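Local coordinates for type IV pilus secretin PilQ family protein (Vibrio cholerae, PDB 6W6M) that probably forms the outer-membrane channel through which the type IV competence pilus passes, at residues 325-330 with 460-465; 478-483 with 562-567. All blocks are in the same frame, centred on the assembly; numbering follows the deposited sequence.

How the contacts relate
After the N-terminal domains, the chain enters strand 320-347, which carries 325-330. It returns to this region at 460-465, and contact 1 closes a loop of 129 intervening residues. The next strand, 475-493, opens contact 2 at 478-483. That contact closes at 562-567, near the C terminus, after another 78 residues. The two loops lie in series and neither nest nor cross. Their centres are about 10 Å apart. Strands 320-347 and 549-568 are antiparallel neighbours in one sheet, and 456-471 and 475-493 are neighbours in the other. Both contacts therefore tie the same two sheets, probably the outer and inner walls of the secretin barrel.

Contact 1 of 2, residues 325-330 with 460-465; sequences ARIVTV and AVLSLK
With chi1 at 177° and chi2 at 63°, Leu464 brings CD1 to CB of Ala325. In Ile327, CD1 extends anti to CA (chi2 169°) and reaches CD1 of Leu462. These two pairs join the walls of the double-walled secretin barrel. Residues 325-330 lie on the long strand 320-347, in the sheet that probably forms the outer wall. Residues 460-465 lie on strand 456-471, in the four-stranded sheet that probably forms the inner wall or gate. The backbones stay well apart: the CA atoms of Ala325 and Leu464 are 7.6 Å from each other, and those of Ile327 and Leu462 are 10.1 Å apart. The link is thus made by apolar side chains that meet between the sheets. The separation grows along the pairing, and the wider gap is bridged by Ile327 and Leu462 together, methyl to methyl. All four touching residues are buried. Each strand is bonded within its own sheet: Ala325 and Ile327 pair through their backbones with Pro424 and Ser422, and Lys465 pairs with Ser481. Leu462 also packs on Gln525 of a neighbouring subunit. On the strand carrying Leu462 and Leu464, Ser463 OG is hydrogen-bonded to Thr483 OG1. The methyl contacts are alike in length: Ala325 CB to Leu464 CD1 is 4.2 Å, and Ile327 CD1 to Leu462 CD1 is also 4.2 Å.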
loop_
_atom_site.group_PDB
_atom_site.type_symbol
_atom_site.label_atom_id
_atom_site.label_comp_id
_atom_site.label_asym_id
_atom_site.label_seq_id
_atom_site.Cartn_x
_atom_site.Cartn_y
_atom_site.Cartn_z
ATOM N N ALA A 325 -21.011 -2.702 49.447
ATOM C CA ALA A 325 -20.473 -1.351 49.392
ATOM C C ALA A 325 -21.559 -0.335 49.718
ATOM O O ALA A 325 -22.748 -0.602 49.590
ATOM C CB ALA A 325 -19.859 -1.063 48.022
ATOM N N ARG A 326 -21.138 0.847 50.155
ATOM C CA ARG A 326 -22.094 1.889 50.514
ATOM C C ARG A 326 -21.524 3.260 50.195
ATOM O O ARG A 326 -20.499 3.645 50.752
ATOM C CB ARG A 326 -22.456 1.808 51.993
ATOM C CG ARG A 326 -23.759 2.446 52.317
ATOM C CD ARG A 326 -23.927 2.619 53.793
ATOM N NE ARG A 326 -25.297 2.986 54.122
ATOM C CZ ARG A 326 -25.628 3.855 55.066
ATOM N NH1 ARG A 326 -24.681 4.458 55.770
ATOM N NH2 ARG A 326 -26.901 4.134 55.298
ATOM N N ILE A 327 -22.197 4.004 49.328
ATOM C CA ILE A 327 -21.748 5.319 48.895
ATOM C C ILE A 327 -22.739 6.341 49.418
ATOM O O ILE A 327 -23.939 6.233 49.147
ATOM C CB ILE A 327 -21.631 5.406 47.368
ATOM C CG1 ILE A 327 -20.526 4.481 46.876
ATOM C CG2 ILE A 327 -21.354 6.821 46.933
ATOM C CD1 ILE A 327 -20.510 4.303 45.406
ATOM N N VAL A 328 -22.246 7.323 50.170
ATOM C CA VAL A 328 -23.094 8.326 50.802
ATOM C C VAL A 328 -22.609 9.714 50.409
ATOM O O VAL A 328 -21.404 9.980 50.413
ATOM C CB VAL A 328 -23.096 8.169 52.335
ATOM C CG1 VAL A 328 -24.059 9.130 52.955
ATOM C CG2 VAL A 328 -23.458 6.766 52.718
ATOM N N THR A 329 -23.542 10.605 50.077
ATOM C CA THR A 329 -23.153 11.984 49.803
ATOM C C THR A 329 -24.157 12.969 50.386
ATOM O O THR A 329 -25.364 12.720 50.383
ATOM C CB THR A 329 -22.985 12.247 48.307
ATOM O OG1 THR A 329 -22.405 13.541 48.123
ATOM C CG2 THR A 329 -24.298 12.214 47.601
ATOM N N VAL A 330 -23.638 14.094 50.880
ATOM C CA VAL A 330 -24.428 15.134 51.531
ATOM C C VAL A 330 -24.010 16.496 50.990
ATOM O O VAL A 330 -22.819 16.778 50.839
ATOM C CB VAL A 330 -24.262 15.085 53.067
ATOM C CG1 VAL A 330 -24.962 16.236 53.716
ATOM C CG2 VAL A 330 -24.795 13.788 53.624
ATOM N N ALA A 460 -21.508 4.322 31.709
ATOM C CA ALA A 460 -21.815 5.279 32.760
ATOM C C ALA A 460 -22.728 4.541 33.731
ATOM O O ALA A 460 -23.950 4.568 33.588
ATOM C CB ALA A 460 -22.454 6.524 32.193
ATOM N N VAL A 461 -22.124 3.856 34.699
ATOM C CA VAL A 461 -22.813 2.896 35.545
ATOM C C VAL A 461 -22.456 3.146 37.003
ATOM O O VAL A 461 -21.474 3.804 37.324
ATOM C CB VAL A 461 -22.477 1.435 35.166
ATOM C CG1 VAL A 461 -22.959 1.114 33.778
ATOM C CG2 VAL A 461 -20.995 1.190 35.277
ATOM N N LEU A 462 -23.319 2.653 37.893
ATOM C CA LEU A 462 -22.957 2.447 39.319
ATOM C C LEU A 462 -22.553 0.983 39.516
ATOM O O LEU A 462 -23.435 0.118 39.441
ATOM C CB LEU A 462 -24.166 2.810 40.186
ATOM C CG LEU A 462 -24.192 2.195 41.583
ATOM C CD1 LEU A 462 -23.323 2.990 42.543
ATOM C CD2 LEU A 462 -25.617 2.108 42.105
ATOM N N SER A 463 -21.262 0.724 39.741
ATOM C CA SER A 463 -20.746 -0.629 39.641
ATOM C C SER A 463 -19.868 -1.008 40.818
ATOM O O SER A 463 -19.175 -0.172 41.402
ATOM C CB SER A 463 -19.954 -0.825 38.359
ATOM O OG SER A 463 -18.805 -0.012 38.333
ATOM N N LEU A 464 -19.897 -2.301 41.135
ATOM C CA LEU A 464 -19.004 -2.918 42.102
ATOM C C LEU A 464 -18.292 -4.096 41.456
ATOM O O LEU A 464 -18.928 -4.949 40.840
ATOM C CB LEU A 464 -19.766 -3.382 43.338
ATOM C CG LEU A 464 -18.974 -4.116 44.417
ATOM C CD1 LEU A 464 -17.911 -3.231 45.018
ATOM C CD2 LEU A 464 -19.900 -4.635 45.484
ATOM N N LYS A 465 -16.971 -4.142 41.617
ATOM C CA LYS A 465 -16.125 -5.176 41.033
ATOM C C LYS A 465 -15.161 -5.666 42.100
ATOM O O LYS A 465 -14.379 -4.867 42.624
ATOM C CB LYS A 465 -15.352 -4.611 39.857
ATOM C CG LYS A 465 -15.345 -5.458 38.639
ATOM C CD LYS A 465 -14.856 -4.655 37.475
ATOM C CE LYS A 465 -15.657 -3.385 37.351
ATOM N NZ LYS A 465 -17.116 -3.663 37.278
#

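Contact 2 of 2, residues 478-483 with 562-567; sequences LDLSVT and IFVTPK
Leu478 reaches Val564 and Pro566 with a single methyl. Its CD1 lies 4.3 Å from Val564 CG2, and the same CD1 is 4.3 Å from CG of Pro566. CD1 is anti to CA (chi2 174°), which extends the end of the side chain and lets this methyl touch 562-567. Leu480, two residues on, has the same conformation. Its CD1 meets the other branch of Val564, at 4.4 Å from CG1. Val564 thus gives one methyl to each leucine, which makes it the residue shared by both. Leu478, Leu480 and Val482 alternate along the strand and share one face, and that face is buried. The arrangement is a face-to-face packing of two beta sheets, as in the double wall of the secretin barrel. Strand 475-493 belongs to the sheet that probably forms the inner wall, and strand 549-568 to the one that probably forms the outer wall. The two segments run in roughly opposite senses, at 136°, and their axes come no closer than 10.0 Å. Backbone hydrogen bonds hold each within its own sheet: Leu478 pairs with Val510, Leu480 with Thr508, and Phe563 with Arg326. Leu520 of strand 518-534 packs on both Leu480 and Val564, adding another apolar side chain between the walls. Val482 is the next residue facing the other strand. It approaches Ile562 more loosely, with Val482 CG1 4.8 Å from Ile562 CG2. Ile506 of strand 496-513 also packs on Ile562.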
loop_
_atom_site.group_PDB
_atom_site.type_symbol
_atom_site.label_atom_id
_atom_site.label_comp_id
_atom_site.label_asym_id
_atom_site.label_seq_id
_atom_site.Cartn_x
_atom_site.Cartn_y
_atom_site.Cartn_z
ATOM N N LEU A 478 -9.290 -7.786 50.207
ATOM C CA LEU A 478 -10.192 -7.453 49.112
ATOM C C LEU A 478 -9.483 -6.617 48.058
ATOM O O LEU A 478 -8.877 -5.593 48.388
ATOM C CB LEU A 478 -11.415 -6.700 49.630
ATOM C CG LEU A 478 -12.394 -7.410 50.567
ATOM C CD1 LEU A 478 -13.426 -6.441 51.059
ATOM C CD2 LEU A 478 -13.063 -8.579 49.902
ATOM N N ASP A 479 -9.580 -7.042 46.795
ATOM C CA ASP A 479 -9.208 -6.185 45.635
ATOM C C ASP A 479 -10.459 -5.496 45.080
ATOM O O ASP A 479 -11.307 -6.195 44.504
ATOM C CB ASP A 479 -8.526 -7.003 44.535
ATOM C CG ASP A 479 -7.082 -7.358 44.843
ATOM O OD1 ASP A 479 -6.480 -6.677 45.695
ATOM O OD2 ASP A 479 -6.573 -8.314 44.226
ATOM N N LEU A 480 -10.550 -4.172 45.237
ATOM C CA LEU A 480 -11.851 -3.452 45.198
ATOM C C LEU A 480 -11.840 -2.450 44.039
ATOM O O LEU A 480 -10.847 -1.715 43.908
ATOM C CB LEU A 480 -12.050 -2.727 46.533
ATOM C CG LEU A 480 -12.197 -3.627 47.756
ATOM C CD1 LEU A 480 -12.240 -2.797 49.029
ATOM C CD2 LEU A 480 -13.439 -4.495 47.643
ATOM N N SER A 481 -12.911 -2.422 43.243
ATOM C CA SER A 481 -13.235 -1.241 42.400
ATOM C C SER A 481 -14.695 -0.839 42.622
ATOM O O SER A 481 -15.571 -1.697 42.448
ATOM C CB SER A 481 -12.968 -1.531 40.949
ATOM O OG SER A 481 -11.985 -0.650 40.432
ATOM N N VAL A 482 -14.939 0.419 42.991
ATOM C CA VAL A 482 -16.343 0.909 43.174
ATOM C C VAL A 482 -16.522 2.230 42.415
ATOM O O VAL A 482 -15.767 3.170 42.711
ATOM C CB VAL A 482 -16.661 1.103 44.669
ATOM C CG1 VAL A 482 -18.072 1.618 44.892
ATOM C CG2 VAL A 482 -16.413 -0.160 45.477
ATOM N N THR A 483 -17.471 2.309 41.468
ATOM C CA THR A 483 -17.650 3.540 40.706
ATOM C C THR A 483 -19.106 3.973 40.700
ATOM O O THR A 483 -20.014 3.172 40.908
ATOM C CB THR A 483 -17.180 3.423 39.238
ATOM O OG1 THR A 483 -18.232 2.898 38.425
ATOM C CG2 THR A 483 -15.970 2.535 39.100
ATOM N N ILE A 562 -17.245 6.446 51.294
ATOM C CA ILE A 562 -17.427 5.094 50.767
ATOM C C ILE A 562 -17.081 4.069 51.841
ATOM O O ILE A 562 -15.988 4.109 52.409
ATOM C CB ILE A 562 -16.579 4.867 49.502
ATOM C CG1 ILE A 562 -17.080 5.760 48.367
ATOM C CG2 ILE A 562 -16.640 3.423 49.081
ATOM C CD1 ILE A 562 -16.187 5.820 47.181
ATOM N N PHE A 563 -18.011 3.157 52.123
ATOM C CA PHE A 563 -17.852 2.087 53.100
ATOM C C PHE A 563 -17.886 0.726 52.417
ATOM O O PHE A 563 -18.458 0.570 51.341
ATOM C CB PHE A 563 -18.963 2.088 54.158
ATOM C CG PHE A 563 -19.110 3.365 54.903
ATOM C CD1 PHE A 563 -19.906 4.378 54.416
ATOM C CD2 PHE A 563 -18.491 3.543 56.116
ATOM C CE1 PHE A 563 -20.055 5.548 55.108
ATOM C CE2 PHE A 563 -18.639 4.715 56.810
ATOM C CZ PHE A 563 -19.423 5.718 56.303
ATOM N N VAL A 564 -17.321 -0.279 53.086
ATOM C CA VAL A 564 -17.417 -1.659 52.629
ATOM C C VAL A 564 -17.470 -2.572 53.843
ATOM O O VAL A 564 -16.877 -2.285 54.882
ATOM C CB VAL A 564 -16.255 -2.041 51.683
ATOM C CG1 VAL A 564 -14.928 -1.963 52.377
ATOM C CG2 VAL A 564 -16.461 -3.418 51.133
ATOM N N THR A 565 -18.209 -3.672 53.714
ATOM C CA THR A 565 -18.317 -4.663 54.781
ATOM C C THR A 565 -18.482 -6.073 54.223
ATOM O O THR A 565 -19.498 -6.380 53.595
ATOM C CB THR A 565 -19.471 -4.323 55.726
ATOM O OG1 THR A 565 -19.695 -5.406 56.629
ATOM C CG2 THR A 565 -20.731 -4.038 54.968
ATOM N N PRO A 566 -17.506 -6.949 54.422
ATOM C CA PRO A 566 -17.625 -8.333 53.965
ATOM C C PRO A 566 -18.160 -9.249 55.061
ATOM O O PRO A 566 -18.364 -8.845 56.201
ATOM C CB PRO A 566 -16.181 -8.684 53.614
ATOM C CG PRO A 566 -15.400 -7.924 54.592
ATOM C CD PRO A 566 -16.148 -6.656 54.896
ATOM N N LYS A 567 -18.477 -10.481 54.665
ATOM C CA LYS A 567 -19.036 -11.492 55.563
ATOM C C LYS A 567 -18.917 -12.884 54.951
ATOM O O LYS A 567 -19.194 -13.072 53.770
ATOM C CB LYS A 567 -20.514 -11.201 55.838
ATOM C CG LYS A 567 -21.107 -11.982 56.995
ATOM C CD LYS A 567 -20.385 -11.669 58.294
ATOM C CE LYS A 567 -21.027 -12.381 59.471
ATOM N NZ LYS A 567 -20.286 -12.130 60.738
#